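PDB 3WPU: beta-fructofuranosidase from Arthrobacter, which belongs to the levansucrase/invertase family of beta-fructosidases, whose members share a five-bladed beta-propeller fold. Local coordinates for residues 281-284 against 289-292. Numbering follows the deposited sequence.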
loop_
_atom_site.group_PDB
_atom_site.type_symbol
_atom_site.label_atom_id
_atom_site.label_comp_id
_atom_site.label_asym_id
_atom_site.label_seq_id
_atom_site.Cartn_x
_atom_site.Cartn_y
_atom_site.Cartn_z
ATOM N N LEU A 281 20.452 4.970 -15.598
ATOM C CA LEU A 281 21.371 5.833 -14.834
ATOM C C LEU A 281 20.838 7.268 -14.761
ATOM O O LEU A 281 20.790 7.876 -13.690
ATOM C CB LEU A 281 22.788 5.775 -15.402
ATOM C CG LEU A 281 23.664 4.673 -14.831
ATOM C CD1 LEU A 281 23.066 3.292 -15.002
ATOM C CD2 LEU A 281 25.031 4.773 -15.504
ATOM N N GLY A 282 20.361 7.776 -15.900
ATOM C CA GLY A 282 19.588 9.012 -15.950
ATOM C C GLY A 282 20.345 10.329 -15.803
ATOM O O GLY A 282 19.727 11.363 -15.580
ATOM N N TYR A 283 21.666 10.307 -15.950
ATOM C CA TYR A 283 22.460 11.523 -15.747
ATOM C C TYR A 283 22.279 12.463 -16.905
ATOM O O TYR A 283 22.123 12.041 -18.049
ATOM C CB TYR A 283 23.951 11.203 -15.548
ATOM C CG TYR A 283 24.133 10.423 -14.279
ATOM C CD1 TYR A 283 24.004 11.052 -13.056
ATOM C CD2 TYR A 283 24.305 9.040 -14.304
ATOM C CE1 TYR A 283 24.127 10.333 -11.868
ATOM C CE2 TYR A 283 24.421 8.308 -13.124
ATOM C CZ TYR A 283 24.309 8.954 -11.925
ATOM O OH TYR A 283 24.399 8.247 -10.741
ATOM N N ARG A 284 22.296 13.746 -16.591
ATOM C CA ARG A 284 22.374 14.769 -17.646
ATOM C C ARG A 284 23.746 14.675 -18.269
ATOM O O ARG A 284 24.746 14.445 -17.573
ATOM C CB ARG A 284 22.131 16.148 -17.069
ATOM C CG ARG A 284 20.837 16.245 -16.297
ATOM C CD ARG A 284 20.524 17.655 -15.878
ATOM N NE ARG A 284 19.338 17.683 -15.022
ATOM C CZ ARG A 284 18.607 18.764 -14.755
ATOM N NH1 ARG A 284 18.870 19.947 -15.332
ATOM N NH2 ARG A 284 17.564 18.665 -13.925
ATOM N N TYR A 289 29.241 14.306 -11.913
ATOM C CA TYR A 289 28.869 13.226 -10.978
ATOM C C TYR A 289 28.331 11.967 -11.668
ATOM O O TYR A 289 27.971 10.992 -11.003
ATOM C CB TYR A 289 27.845 13.744 -9.948
ATOM C CG TYR A 289 28.433 14.746 -9.000
ATOM C CD1 TYR A 289 29.086 14.339 -7.842
ATOM C CD2 TYR A 289 28.388 16.100 -9.276
ATOM C CE1 TYR A 289 29.647 15.254 -6.982
ATOM C CE2 TYR A 289 28.946 17.024 -8.422
ATOM C CZ TYR A 289 29.568 16.594 -7.274
ATOM O OH TYR A 289 30.118 17.519 -6.416
ATOM N N ALA A 290 28.221 11.985 -12.994
ATOM C CA ALA A 290 27.721 10.825 -13.721
ATOM C C ALA A 290 28.547 9.566 -13.486
ATOM O O ALA A 290 29.782 9.624 -13.283
ATOM C CB ALA A 290 27.638 11.143 -15.207
ATOM N N GLU A 291 27.860 8.426 -13.480
ATOM C CA GLU A 291 28.503 7.109 -13.433
ATOM C C GLU A 291 28.508 6.532 -14.822
ATOM O O GLU A 291 27.723 6.948 -15.673
ATOM C CB GLU A 291 27.721 6.141 -12.541
ATOM C CG GLU A 291 27.479 6.624 -11.126
ATOM C CD GLU A 291 26.486 5.735 -10.422
ATOM O OE1 GLU A 291 25.272 5.823 -10.741
ATOM O OE2 GLU A 291 26.909 4.976 -9.521
ATOM N N THR A 292 29.369 5.556 -15.069
ATOM C CA THR A 292 29.313 4.869 -16.347
ATOM C C THR A 292 28.423 3.634 -16.252
ATOM O O THR A 292 28.310 3.017 -15.185
ATOM C CB THR A 292 30.712 4.471 -16.870
ATOM O OG1 THR A 292 31.240 3.378 -16.096
ATOM C CG2 THR A 292 31.658 5.662 -16.796
#
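Tyr283 lies flat against the backbone of Ala290, and this ring-on-backbone packing is the dense part of the contact. The CA of Ala290 sits 3.7 Å from the centroid of the Tyr283 ring and only 14° off its normal, a CH-pi contact, while the methyl CB of Ala290 packs against CG of Tyr283. Farther along the same face, the Glu291 backbone N stands 3.5 Å from CE2 of Tyr283. The carbonyl O of Leu281 lies over the rim of the opposite face, so the ring is held between its own chain and the returning one. With CG beside its backbone N and anti to the carbonyl carbon (chi1 -65°), Tyr283 brings its hydroxyl to the Glu291 carboxylate. There OH of Tyr283 donates to OE1 of Glu291 at 2.6 Å; the oxygen lies in the ring plane, yet it is met from above the carboxylate, whose plane stands nearly perpendicular (88°) to the ring. Beside the glutamate, CD2 of Leu281 rests 3.5 Å from the backbone O of Glu291, and the leucine also packs on Val293 and Val296 of helix 293-297. Packing thins toward the surface: the exposed Tyr289 ring turns from Tyr283 to touch Asp6 and Pro8, Arg284 extends to the Pro10 carbonyl, and the hydroxyl of Thr292 caps helix 293-297 through the Asp295 N. The contact thus closes a surface loop joining helices 278-281 and 293-297, and Gly282, with positive phi, ends the first of them. Arg30 of helix 30-38 forms a salt bridge with OE1 of Glu291. Paired with Arg30 and with Arg34 close by, the carboxylate is probably kept ionised, while the Tyr283 hydroxyl donates to it and accepts from Arg34 NH1, and so links the loop to helix 30-38.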